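Nitrate transport protein (PDB 3HN0) probably serves as the substrate-binding component of an ABC transporter, possibly for nitrate or a related small solute, although its ligand is not established. Local coordinates at residues A[48-53]-A[187-192]; A[67-70]-A[75-78]; A[137-142]-A[147-152]; A[97-102]-A[110-115]; A[22-27]-A[224-229]. All coordinates share one frame; numbering follows the deposited sequence.

Contact 1: residues A[48-53]-A[187-192]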
# COMPACT_ATOMS: atom_id res chain seq x y z
N ALA A 48 -6.39 -27.87 -13.23
CA ALA A 48 -7.08 -29.05 -13.78
C ALA A 48 -8.55 -29.06 -13.38
O ALA A 48 -9.44 -29.29 -14.23
CB ALA A 48 -6.38 -30.37 -13.34
N LEU A 49 -8.82 -28.75 -12.12
CA LEU A 49 -10.21 -28.69 -11.67
C LEU A 49 -11.03 -27.67 -12.42
O LEU A 49 -12.20 -27.90 -12.74
CB LEU A 49 -10.26 -28.39 -10.16
CG LEU A 49 -9.78 -29.51 -9.22
CD1 LEU A 49 -9.60 -28.90 -7.83
CD2 LEU A 49 -10.74 -30.73 -9.22
N LEU A 50 -10.44 -26.50 -12.67
CA LEU A 50 -11.11 -25.48 -13.43
C LEU A 50 -11.35 -25.91 -14.88
O LEU A 50 -12.47 -25.82 -15.38
CB LEU A 50 -10.30 -24.19 -13.46
CG LEU A 50 -10.26 -23.40 -12.15
CD1 LEU A 50 -9.15 -22.36 -12.19
CD2 LEU A 50 -11.62 -22.75 -11.96
N ILE A 51 -10.31 -26.38 -15.53
CA ILE A 51 -10.46 -26.88 -16.91
C ILE A 51 -11.53 -28.00 -17.02
O ILE A 51 -12.42 -27.94 -17.87
CB ILE A 51 -9.12 -27.36 -17.45
CG1 ILE A 51 -8.15 -26.17 -17.58
CG2 ILE A 51 -9.31 -28.04 -18.82
CD1 ILE A 51 -6.73 -26.56 -17.63
N LYS A 52 -11.46 -28.97 -16.13
CA LYS A 52 -12.47 -30.05 -16.11
C LYS A 52 -13.89 -29.64 -15.63
O LYS A 52 -14.83 -30.46 -15.66
CB LYS A 52 -11.96 -31.17 -15.24
CG LYS A 52 -10.70 -31.83 -15.79
CD LYS A 52 -10.44 -33.20 -15.16
CE LYS A 52 -9.64 -33.10 -13.89
NZ LYS A 52 -9.01 -34.43 -13.57
N GLN A 53 -14.03 -28.39 -15.21
CA GLN A 53 -15.27 -27.87 -14.63
C GLN A 53 -15.71 -28.68 -13.43
O GLN A 53 -16.89 -28.96 -13.23
CB GLN A 53 -16.38 -27.77 -15.69
CG GLN A 53 -15.90 -27.05 -16.97
CD GLN A 53 -16.96 -27.02 -18.03
OE1 GLN A 53 -16.95 -27.86 -18.93
NE2 GLN A 53 -17.90 -26.08 -17.93
N VAL A 187 -10.77 -16.72 -8.71
CA VAL A 187 -11.35 -16.79 -10.05
C VAL A 187 -12.64 -17.60 -10.03
O VAL A 187 -12.84 -18.43 -9.13
CB VAL A 187 -10.35 -17.39 -11.07
CG1 VAL A 187 -9.05 -16.50 -11.07
CG2 VAL A 187 -10.09 -18.89 -10.84
N TYR A 188 -13.51 -17.37 -11.02
CA TYR A 188 -14.80 -18.01 -11.07
C TYR A 188 -15.18 -18.33 -12.50
O TYR A 188 -14.71 -17.69 -13.47
CB TYR A 188 -15.86 -17.13 -10.38
CG TYR A 188 -16.16 -15.84 -11.04
CD1 TYR A 188 -15.41 -14.70 -10.78
CD2 TYR A 188 -17.21 -15.73 -11.98
CE1 TYR A 188 -15.66 -13.53 -11.40
CE2 TYR A 188 -17.48 -14.53 -12.57
CZ TYR A 188 -16.74 -13.42 -12.27
OH TYR A 188 -16.98 -12.20 -12.92
N THR A 189 -16.07 -19.30 -12.61
CA THR A 189 -16.52 -19.78 -13.91
C THR A 189 -17.84 -19.10 -14.27
O THR A 189 -18.45 -18.42 -13.47
CB THR A 189 -16.72 -21.31 -13.87
OG1 THR A 189 -17.57 -21.61 -12.79
CG2 THR A 189 -15.39 -22.10 -13.72
N PRO A 190 -18.28 -19.23 -15.53
CA PRO A 190 -19.41 -18.43 -15.94
C PRO A 190 -20.73 -18.61 -15.17
O PRO A 190 -21.53 -17.66 -15.08
CB PRO A 190 -19.59 -18.87 -17.41
CG PRO A 190 -18.25 -19.12 -17.85
CD PRO A 190 -17.58 -19.79 -16.69
N THR A 191 -21.00 -19.81 -14.68
CA THR A 191 -22.24 -20.03 -13.94
C THR A 191 -22.18 -19.41 -12.56
O THR A 191 -23.19 -19.33 -11.88
CB THR A 191 -22.63 -21.51 -13.81
OG1 THR A 191 -21.53 -22.25 -13.32
CG2 THR A 191 -23.02 -22.05 -15.18
N MSE A 192 -20.99 -18.94 -12.17
CA MSE A 192 -20.86 -18.18 -10.93
C MSE A 192 -21.11 -16.69 -11.05
O MSE A 192 -21.24 -16.02 -10.03
CB MSE A 192 -19.49 -18.42 -10.30
CG MSE A 192 -19.25 -19.83 -9.86
SE MSE A 192 -20.42 -20.47 -8.41
CE MSE A 192 -21.59 -21.36 -9.43
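Leu-50 packs its two methyl groups against Val-187 and Thr-189, where helix 43-51 lies against the seven-stranded mixed sheet of an alpha/beta lobe, a fold consistent with a periplasmic binding protein. The helix is the connection of a beta-alpha-beta crossover: strands 33-40 and 57-61 run parallel, with strand 6-12 between them. CB of Leu-50 points at the other segment but stands back, 5.9 Å from Val-187 CG2. With chi1 at -72°, CG lies anti to the carbonyl carbon and closes that gap to 4.7 Å. The chain then forks. CD1 makes the close touch, 3.8 Å from CG2 of Val-187; the two side chains cross at about a right angle, and the leucine methyl meets the CG2 branch of the valine. CD2 turns toward Thr-189 and approaches its CG2 at a looser 4.2 Å. Threonine thus gives its methyl to the apolar contact, while OG1 hydrogen-bonds the backbone O of Asp-56, the residue that also pairs with Thr-189 through the main chain just before strand 57-61. Ala-58 of that strand and Leu-68 of helix 62-70 also touch Leu-50, making its side chain part of a buried apolar layer between helices and sheet. Within a few residues of Leu-50 the helix ends in a Schellman motif: Gln-53 takes a positive phi of 57°, and its N donates to Leu-50 O at 3.0 Å.

Contact 2: residues A[67-70]-A[75-78]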
# COMPACT_ATOMS: atom_id res chain seq x y z
N ASN A 67 -2.56 -16.36 -16.99
CA ASN A 67 -2.18 -17.33 -18.01
C ASN A 67 -3.38 -18.13 -18.48
O ASN A 67 -3.67 -18.20 -19.66
CB ASN A 67 -1.11 -18.28 -17.46
CG ASN A 67 -0.55 -19.17 -18.54
OD1 ASN A 67 -0.19 -18.70 -19.60
ND2 ASN A 67 -0.50 -20.47 -18.29
N LEU A 68 -4.14 -18.70 -17.56
CA LEU A 68 -5.35 -19.43 -17.94
C LEU A 68 -6.33 -18.58 -18.77
O LEU A 68 -6.87 -19.04 -19.79
CB LEU A 68 -6.09 -19.94 -16.71
CG LEU A 68 -5.41 -21.04 -15.91
CD1 LEU A 68 -6.30 -21.35 -14.65
CD2 LEU A 68 -5.20 -22.24 -16.74
N TYR A 69 -6.55 -17.34 -18.34
CA TYR A 69 -7.40 -16.43 -19.08
C TYR A 69 -6.84 -16.18 -20.50
O TYR A 69 -7.60 -16.24 -21.50
CB TYR A 69 -7.62 -15.11 -18.33
CG TYR A 69 -8.47 -14.15 -19.14
CD1 TYR A 69 -9.85 -14.21 -19.06
CD2 TYR A 69 -7.89 -13.19 -19.99
CE1 TYR A 69 -10.65 -13.38 -19.83
CE2 TYR A 69 -8.68 -12.33 -20.77
CZ TYR A 69 -10.07 -12.43 -20.69
OH TYR A 69 -10.91 -11.64 -21.43
N ASN A 70 -5.54 -15.89 -20.60
CA ASN A 70 -4.91 -15.63 -21.89
C ASN A 70 -4.96 -16.85 -22.83
O ASN A 70 -4.97 -16.69 -24.06
CB ASN A 70 -3.47 -15.13 -21.70
CG ASN A 70 -3.44 -13.69 -21.30
OD1 ASN A 70 -4.38 -12.98 -21.58
ND2 ASN A 70 -2.35 -13.24 -20.66
N ILE A 75 -12.65 -18.32 -17.32
CA ILE A 75 -12.68 -17.81 -15.96
C ILE A 75 -12.57 -16.30 -16.02
O ILE A 75 -12.11 -15.74 -17.02
CB ILE A 75 -11.51 -18.39 -15.09
CG1 ILE A 75 -10.13 -18.10 -15.73
CG2 ILE A 75 -11.71 -19.89 -14.82
CD1 ILE A 75 -8.97 -18.23 -14.82
N LYS A 76 -12.98 -15.66 -14.95
CA LYS A 76 -12.73 -14.26 -14.74
C LYS A 76 -12.21 -14.08 -13.33
O LYS A 76 -12.41 -14.93 -12.42
CB LYS A 76 -13.99 -13.39 -14.94
CG LYS A 76 -14.54 -13.46 -16.36
CD LYS A 76 -15.55 -12.39 -16.66
CE LYS A 76 -16.10 -12.52 -18.09
NZ LYS A 76 -15.01 -12.51 -19.16
N LEU A 77 -11.58 -12.94 -13.14
CA LEU A 77 -11.06 -12.59 -11.85
C LEU A 77 -12.10 -11.88 -10.98
O LEU A 77 -12.57 -10.81 -11.35
CB LEU A 77 -9.86 -11.67 -12.00
CG LEU A 77 -9.25 -11.16 -10.71
CD1 LEU A 77 -8.55 -12.27 -9.91
CD2 LEU A 77 -8.26 -10.04 -11.01
N ALA A 78 -12.43 -12.43 -9.81
CA ALA A 78 -13.27 -11.72 -8.86
C ALA A 78 -12.49 -10.65 -8.11
O ALA A 78 -12.92 -9.50 -8.02
CB ALA A 78 -13.99 -12.69 -7.85
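Ile-75 presses its CD1 methyl into Leu-68 on the buried side of a tight helix-to-strand connection, in which helix 62-70 turns back through a five-residue loop that ends in Ile-75 and leads into strand 76-82. The methyl lies 3.8 Å from Leu-68 CB and 4.1 Å from Leu-68 CD1, touching the root and one branch of the leucine as the two chains cross obliquely. A chi1 of 56° sets CG1 of Ile-75 between its backbone N and carbonyl carbon, and an extended chi2 carries CD1 on to Leu-68. The other half is more polar and partly exposed. Tyr-69 brings its ring edge, not a face, to the backbone: CD1 is 3.4 Å from Ile-75 O, which lies in the ring plane. Lys-76 NZ stands near the same plane but more loosely, at 4.5 Å from Tyr-69 CE1. Both polar ends are held from beyond the two segments, Tyr-69 OH by Asp-275 and Lys-76 NZ by Gly-277 O. A phosphate ion, probably from the crystallisation liquor, lies about 6 Å from the tyrosine side chain. Behind the apolar half, Leu-50 of helix 43-51 packs on Ile-75, as does Val-187 of the adjacent strand 184-188.

Contact 3: residues A[137-142]-A[147-152]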
# COMPACT_ATOMS: atom_id res chain seq x y z
N GLN A 137 13.21 -25.90 6.67
CA GLN A 137 14.06 -26.94 7.20
C GLN A 137 15.55 -26.56 7.04
O GLN A 137 16.35 -26.83 7.93
CB GLN A 137 13.71 -28.24 6.46
CG GLN A 137 14.53 -29.35 6.83
CD GLN A 137 14.45 -29.55 8.28
OE1 GLN A 137 13.37 -29.41 8.87
NE2 GLN A 137 15.60 -29.81 8.90
N GLY A 138 15.93 -26.01 5.89
CA GLY A 138 17.29 -25.55 5.64
C GLY A 138 17.72 -24.50 6.66
O GLY A 138 18.84 -24.50 7.12
N ILE A 139 16.80 -23.63 7.05
CA ILE A 139 17.13 -22.63 8.07
C ILE A 139 17.43 -23.35 9.41
O ILE A 139 18.48 -23.15 10.02
CB ILE A 139 15.97 -21.61 8.29
CG1 ILE A 139 15.79 -20.73 7.06
CG2 ILE A 139 16.25 -20.75 9.58
CD1 ILE A 139 14.55 -19.82 7.07
N LEU A 140 16.52 -24.24 9.78
CA LEU A 140 16.62 -24.94 11.04
C LEU A 140 17.81 -25.90 11.14
O LEU A 140 18.37 -26.09 12.20
CB LEU A 140 15.29 -25.66 11.37
CG LEU A 140 14.11 -24.71 11.44
CD1 LEU A 140 12.85 -25.46 11.89
CD2 LEU A 140 14.44 -23.54 12.40
N ALA A 141 18.24 -26.43 10.00
CA ALA A 141 19.38 -27.32 9.96
C ALA A 141 20.71 -26.57 9.92
O ALA A 141 21.72 -27.16 10.07
CB ALA A 141 19.28 -28.22 8.75
N GLY A 142 20.66 -25.25 9.69
CA GLY A 142 21.88 -24.43 9.65
C GLY A 142 22.45 -24.10 8.29
O GLY A 142 23.50 -23.47 8.21
N ALA A 147 16.57 -15.87 3.69
CA ALA A 147 15.56 -16.48 2.88
C ALA A 147 14.33 -15.62 2.77
O ALA A 147 14.17 -14.64 3.49
CB ALA A 147 15.18 -17.87 3.47
N VAL A 148 13.50 -15.99 1.81
CA VAL A 148 12.16 -15.45 1.71
C VAL A 148 11.15 -16.53 2.05
O VAL A 148 11.30 -17.68 1.64
CB VAL A 148 11.86 -14.83 0.34
CG1 VAL A 148 12.63 -13.52 0.16
CG2 VAL A 148 12.13 -15.82 -0.75
N LEU A 149 10.13 -16.14 2.82
CA LEU A 149 9.06 -17.05 3.28
C LEU A 149 7.73 -16.32 3.40
O LEU A 149 7.68 -15.15 3.68
CB LEU A 149 9.40 -17.66 4.65
CG LEU A 149 10.51 -18.69 4.72
CD1 LEU A 149 10.84 -19.01 6.21
CD2 LEU A 149 10.24 -19.96 3.97
N GLY A 150 6.65 -17.10 3.28
CA GLY A 150 5.30 -16.69 3.66
C GLY A 150 4.76 -17.66 4.71
O GLY A 150 5.43 -18.60 5.10
N GLU A 151 3.55 -17.40 5.18
CA GLU A 151 2.96 -18.15 6.27
C GLU A 151 2.42 -19.48 5.80
O GLU A 151 1.95 -19.54 4.70
CB GLU A 151 1.87 -17.32 6.89
CG GLU A 151 2.41 -16.03 7.53
CD GLU A 151 3.21 -16.28 8.78
OE1 GLU A 151 3.40 -17.46 9.21
OE2 GLU A 151 3.67 -15.30 9.35
N PRO A 152 2.43 -20.52 6.66
CA PRO A 152 2.81 -20.60 8.06
C PRO A 152 4.32 -20.83 8.26
O PRO A 152 4.83 -20.76 9.42
CB PRO A 152 2.04 -21.84 8.53
CG PRO A 152 2.00 -22.68 7.38
CD PRO A 152 1.91 -21.82 6.18
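A short turn from helix to strand, in the lobe built on the three-stranded antiparallel sheet, brings Ile-139 of helix 132-141 against Ala-147 and Leu-149 of strand 146-149. One methyl does all the touching from the helix side. Ile-139 CD1 meets Leu-149 CD1 at 3.9 Å, the two side chains reaching toward each other tip to tip, and the same atom sits 4.1 Å from Ala-147 CB. The extended chain of Ile-139, with chi2 at 172°, carries CD1 far enough from the helix to reach the sheet. Residue alternation along the strand explains the choice of partners: Ala-147 and Leu-149 direct their side chains to the helix, whereas Val-148 points to the other face. A Schellman motif ends the helix and begins the return: Gly-142, at a phi of 99°, donates from its N to Ile-139 O at 3.0 Å, with a weaker bond to Gly-138 O at 3.2 Å. Further along, Glu-151 precedes a cis peptide to Pro-152; its OE2 forms a salt bridge with Arg-239 and its OE1 a hydrogen bond with Ser-155 OG. Ile-135 of the same helix extends the apolar patch over Ala-147 and Leu-149, Ala-157 of helix 153-160 reaches Leu-149, and the strand pairs with strand 87-90.

Contact 4: residues A[97-102]-A[110-115]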
# COMPACT_ATOMS: atom_id res chain seq x y z
N PRO A 97 26.06 -15.95 3.05
CA PRO A 97 25.02 -14.97 2.82
C PRO A 97 24.09 -15.19 1.62
O PRO A 97 23.38 -14.26 1.24
CB PRO A 97 25.85 -13.70 2.57
CG PRO A 97 26.99 -14.20 1.77
CD PRO A 97 27.28 -15.60 2.30
N ALA A 98 24.06 -16.38 1.03
CA ALA A 98 23.14 -16.62 -0.09
C ALA A 98 21.71 -16.44 0.40
O ALA A 98 21.37 -16.84 1.52
CB ALA A 98 23.32 -18.00 -0.66
N LEU A 99 20.88 -15.82 -0.46
CA LEU A 99 19.47 -15.68 -0.20
C LEU A 99 18.74 -16.81 -0.86
O LEU A 99 18.76 -16.95 -2.09
CB LEU A 99 18.95 -14.32 -0.71
CG LEU A 99 17.45 -14.05 -0.69
CD1 LEU A 99 16.93 -14.23 0.69
CD2 LEU A 99 17.19 -12.61 -1.23
N TYR A 100 18.11 -17.65 -0.05
CA TYR A 100 17.43 -18.81 -0.57
C TYR A 100 16.01 -18.45 -0.92
O TYR A 100 15.28 -17.90 -0.09
CB TYR A 100 17.45 -19.95 0.43
CG TYR A 100 18.77 -20.66 0.50
CD1 TYR A 100 19.84 -20.09 1.15
CD2 TYR A 100 18.95 -21.90 -0.12
CE1 TYR A 100 21.10 -20.76 1.21
CE2 TYR A 100 20.16 -22.57 -0.05
CZ TYR A 100 21.22 -21.99 0.61
OH TYR A 100 22.43 -22.66 0.66
N VAL A 101 15.62 -18.83 -2.14
CA VAL A 101 14.34 -18.49 -2.72
C VAL A 101 13.64 -19.76 -3.23
O VAL A 101 14.24 -20.56 -3.95
CB VAL A 101 14.56 -17.50 -3.93
CG1 VAL A 101 13.26 -17.13 -4.57
CG2 VAL A 101 15.33 -16.25 -3.46
N PHE A 102 12.40 -19.95 -2.83
CA PHE A 102 11.60 -21.05 -3.31
C PHE A 102 10.83 -20.60 -4.60
O PHE A 102 10.81 -19.43 -4.95
CB PHE A 102 10.66 -21.54 -2.22
CG PHE A 102 9.60 -20.54 -1.83
CD1 PHE A 102 9.87 -19.54 -0.86
CD2 PHE A 102 8.34 -20.57 -2.41
CE1 PHE A 102 8.90 -18.61 -0.52
CE2 PHE A 102 7.36 -19.65 -2.04
CZ PHE A 102 7.65 -18.64 -1.11
N ILE A 110 10.44 -13.80 -8.69
CA ILE A 110 10.39 -12.53 -9.41
C ILE A 110 10.31 -11.32 -8.47
O ILE A 110 11.05 -10.35 -8.63
CB ILE A 110 9.27 -12.49 -10.46
CG1 ILE A 110 9.54 -13.52 -11.55
CG2 ILE A 110 9.17 -11.05 -11.06
CD1 ILE A 110 8.28 -14.09 -12.24
N LEU A 111 9.45 -11.41 -7.46
CA LEU A 111 9.30 -10.33 -6.49
C LEU A 111 10.54 -10.12 -5.64
O LEU A 111 10.84 -8.99 -5.22
CB LEU A 111 8.05 -10.53 -5.62
CG LEU A 111 6.72 -10.35 -6.42
CD1 LEU A 111 5.51 -10.36 -5.47
CD2 LEU A 111 6.71 -9.11 -7.30
N THR A 112 11.26 -11.19 -5.35
CA THR A 112 12.49 -11.08 -4.60
C THR A 112 13.51 -10.36 -5.49
O THR A 112 14.17 -9.43 -5.04
CB THR A 112 13.01 -12.47 -4.16
OG1 THR A 112 12.02 -13.08 -3.30
CG2 THR A 112 14.33 -12.37 -3.41
N ARG A 113 13.59 -10.76 -6.75
CA ARG A 113 14.52 -10.08 -7.66
C ARG A 113 14.16 -8.60 -7.80
O ARG A 113 15.02 -7.74 -7.79
CB ARG A 113 14.54 -10.79 -9.01
CG ARG A 113 15.33 -12.11 -8.96
CD ARG A 113 15.53 -12.65 -10.36
NE ARG A 113 14.52 -13.62 -10.72
CZ ARG A 113 14.03 -13.81 -11.95
NH1 ARG A 113 14.42 -13.04 -12.96
NH2 ARG A 113 13.13 -14.77 -12.15
N TYR A 114 12.86 -8.30 -7.85
CA TYR A 114 12.43 -6.92 -7.95
C TYR A 114 12.85 -6.08 -6.74
O TYR A 114 13.34 -4.93 -6.85
CB TYR A 114 10.91 -6.87 -8.14
CG TYR A 114 10.36 -5.47 -8.02
CD1 TYR A 114 10.58 -4.54 -9.03
CD2 TYR A 114 9.61 -5.06 -6.88
CE1 TYR A 114 10.10 -3.26 -8.94
CE2 TYR A 114 9.13 -3.74 -6.79
CZ TYR A 114 9.39 -2.85 -7.83
OH TYR A 114 8.93 -1.55 -7.79
N TYR A 115 12.60 -6.65 -5.56
CA TYR A 115 12.95 -6.01 -4.30
C TYR A 115 14.46 -5.74 -4.21
O TYR A 115 14.86 -4.66 -3.86
CB TYR A 115 12.51 -6.88 -3.10
CG TYR A 115 12.97 -6.32 -1.79
CD1 TYR A 115 12.27 -5.31 -1.17
CD2 TYR A 115 14.13 -6.79 -1.18
CE1 TYR A 115 12.72 -4.76 0.04
CE2 TYR A 115 14.57 -6.24 0.04
CZ TYR A 115 13.84 -5.23 0.61
OH TYR A 115 14.24 -4.66 1.79
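With chi1 at -62°, Thr-112 turns its CG2 methyl anti to the backbone N and toward Leu-99 and Val-101; Leu-99 answers with a chi1 of 172° that swings its CG out beside the carbonyl carbon. The three residues join the first strand and the helix of a beta-alpha-beta unit, in which strand 99-100 leads through helix 107-119 to the parallel strand 125-126. Thr-112 CG2 is the meeting point. Leu-99 CD2 comes up to it at 3.6 Å and Val-101 CG2 at 4.0 Å, both approaching tip to tip from the same side of segment 97-102, while Tyr-100 between them belongs to the other side. The two methyls, 4.7 Å apart from Leu-99 CD2 to Val-101 CG2, thus form a shallow seat for the threonine methyl. No hydrogen bond links the two segments, so this part of the junction is held by apolar contact. Leu-125 of the returning strand touches both Leu-99 and Val-101, and Leu-116 of the helix packs on Leu-99 one turn beyond Thr-112. The hydroxyl of Thr-112 is kept out of the apolar contact: consistent with the rotation that presents the methyl, OG1 is hydrogen-bonded back to Pro-108 O, one turn earlier in the helix.

Contact 5: residues A[22-27]-A[224-229]; sequences DWLENP and HGIFAQ
His-224 NE2 holds a water at 2.8 Å, and this same water donates to Glu-25 O at 3.1 Å, so a solvent molecule bridges the end of helix 21-25 to the Schellman turn that closes helix 214-223 at Gly-225. The imidazole is held at several points. ND1 hydrogen-bonds Ser-220 O, in the last turn of helix 214-223, and the water sits at the ring edge in plane. Also in plane at the edge is Glu-25 OE1, 3.3 Å from His-224 CE1, with the carboxylate turned 80° from the ring. The bend of Glu-25 at chi2 brings OE1 there, and OE1 is also hydrogen-bonded to Ser-220 OG; Ser-220 thus contacts both partners and probably orients them. One ring face receives Leu-24: its CB stands 4.3 Å from the His-224 centroid, 13° off the normal, a CH-pi contact. From that backbone-proximal atom Leu-24 reaches on to Ile-226, where its CD1 meets CG1 at 3.9 Å and CD1 of Ile-226 at 4.0 Å. The contact thus passes from a watered, polar rim to an apolar side that is continued by Val-37 of strand 33-40 and Val-17 of helix 16-19. At the helix end Lys-209 forms a salt bridge to Asp-22 OD1, and Asn-26 ND2 donates to that oxygen at 3.2 Å, on the syn side but tilted out of the carboxylate plane, with an N-H...O angle of 162°.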
# COMPACT_ATOMS: atom_id res chain seq x y z
N ASP A 22 -13.66 -19.24 7.88
CA ASP A 22 -14.98 -19.28 8.45
C ASP A 22 -15.96 -20.04 7.52
O ASP A 22 -17.00 -20.45 7.96
CB ASP A 22 -15.55 -17.92 8.78
CG ASP A 22 -16.80 -18.02 9.65
OD1 ASP A 22 -16.71 -18.64 10.73
OD2 ASP A 22 -17.86 -17.50 9.28
N TRP A 23 -15.61 -20.21 6.26
CA TRP A 23 -16.46 -21.02 5.36
C TRP A 23 -16.31 -22.52 5.59
O TRP A 23 -17.19 -23.31 5.24
CB TRP A 23 -16.14 -20.72 3.91
CG TRP A 23 -16.58 -19.34 3.40
CD1 TRP A 23 -17.04 -18.28 4.14
CD2 TRP A 23 -16.58 -18.90 2.05
NE1 TRP A 23 -17.31 -17.20 3.30
CE2 TRP A 23 -17.04 -17.56 2.02
CE3 TRP A 23 -16.19 -19.48 0.85
CZ2 TRP A 23 -17.12 -16.84 0.85
CZ3 TRP A 23 -16.29 -18.77 -0.30
CH2 TRP A 23 -16.77 -17.45 -0.29
N LEU A 24 -15.20 -22.92 6.19
CA LEU A 24 -15.05 -24.31 6.64
C LEU A 24 -15.80 -24.50 7.90
O LEU A 24 -16.51 -25.50 8.08
CB LEU A 24 -13.56 -24.66 6.86
CG LEU A 24 -12.76 -24.79 5.59
CD1 LEU A 24 -11.25 -24.87 5.92
CD2 LEU A 24 -13.20 -26.06 4.87
N GLU A 25 -15.67 -23.54 8.80
CA GLU A 25 -16.35 -23.59 10.08
C GLU A 25 -17.87 -23.56 9.91
O GLU A 25 -18.56 -24.36 10.50
CB GLU A 25 -15.89 -22.43 10.98
CG GLU A 25 -16.50 -22.43 12.41
CD GLU A 25 -15.98 -23.55 13.33
OE1 GLU A 25 -14.95 -24.20 13.02
OE2 GLU A 25 -16.62 -23.79 14.38
N ASN A 26 -18.35 -22.63 9.07
CA ASN A 26 -19.78 -22.30 8.92
C ASN A 26 -20.08 -22.03 7.45
O ASN A 26 -20.17 -20.87 7.03
CB ASN A 26 -20.10 -21.01 9.68
CG ASN A 26 -20.00 -21.19 11.19
OD1 ASN A 26 -20.78 -21.93 11.79
ND2 ASN A 26 -19.02 -20.51 11.81
N PRO A 27 -20.21 -23.10 6.67
CA PRO A 27 -20.36 -22.93 5.22
C PRO A 27 -21.55 -22.02 4.88
O PRO A 27 -22.67 -22.30 5.35
CB PRO A 27 -20.65 -24.33 4.73
CG PRO A 27 -20.02 -25.25 5.77
CD PRO A 27 -20.09 -24.51 7.08
N HIS A 224 -10.01 -28.35 11.91
CA HIS A 224 -10.26 -28.88 10.55
C HIS A 224 -9.03 -29.47 9.89
O HIS A 224 -9.09 -29.86 8.73
CB HIS A 224 -10.89 -27.82 9.61
CG HIS A 224 -12.33 -27.52 9.94
ND1 HIS A 224 -12.69 -26.65 10.94
CD2 HIS A 224 -13.48 -27.98 9.40
CE1 HIS A 224 -14.01 -26.61 11.03
NE2 HIS A 224 -14.52 -27.41 10.11
N GLY A 225 -7.93 -29.54 10.63
CA GLY A 225 -6.67 -30.12 10.16
C GLY A 225 -5.92 -29.38 9.05
O GLY A 225 -5.12 -29.97 8.34
N ILE A 226 -6.16 -28.07 8.91
CA ILE A 226 -5.61 -27.34 7.81
C ILE A 226 -4.18 -26.99 8.16
O ILE A 226 -3.30 -27.04 7.31
CB ILE A 226 -6.42 -26.04 7.52
CG1 ILE A 226 -7.93 -26.33 7.31
CG2 ILE A 226 -5.82 -25.28 6.33
CD1 ILE A 226 -8.17 -27.33 6.26
N PHE A 227 -3.95 -26.58 9.40
CA PHE A 227 -2.59 -26.31 9.88
C PHE A 227 -2.38 -27.06 11.18
O PHE A 227 -3.33 -27.35 11.93
CB PHE A 227 -2.38 -24.82 10.13
CG PHE A 227 -2.51 -23.96 8.89
CD1 PHE A 227 -1.53 -24.00 7.93
CD2 PHE A 227 -3.62 -23.17 8.70
CE1 PHE A 227 -1.67 -23.22 6.75
CE2 PHE A 227 -3.77 -22.36 7.56
CZ PHE A 227 -2.78 -22.40 6.59
N ALA A 228 -1.12 -27.38 11.45
CA ALA A 228 -0.75 -28.03 12.69
C ALA A 228 -1.00 -27.11 13.87
O ALA A 228 -0.94 -25.87 13.76
CB ALA A 228 0.75 -28.46 12.66
N GLN A 229 -1.26 -27.73 15.02
CA GLN A 229 -1.55 -26.99 16.25
C GLN A 229 -0.36 -26.07 16.57
O GLN A 229 0.78 -26.54 16.62
CB GLN A 229 -1.84 -27.95 17.43
CG GLN A 229 -3.17 -27.74 18.16
CD GLN A 229 -3.54 -28.87 19.15
OE1 GLN A 229 -2.79 -29.84 19.32
NE2 GLN A 229 -4.70 -28.74 19.80
O HOH W 1 -17.13 -27.05 11.02

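How the contacts relate
Contact 5 encloses all the others along the chain; within it contact 1 spans contact 2, then 4, then 3. Contacts 1 and 2, with centres 10 Å apart, share the seven-stranded sheet, where strands 184-188 and 76-82 are neighbours joined by a probable Tyr-188 N to Lys-76 O bond. Contacts 3 and 4, 13 Å apart, meet in the other lobe through a probable hydrogen bond from Val-148 N to Tyr-100 O. The two pairs lie 27 to 34 Å apart between centres. Contact 5, its centre 24 Å from that of contact 3, touches it by packing of Phe-227 on Pro-152. Such a two-lobed division is consistent with a binding protein holding solute between lobes.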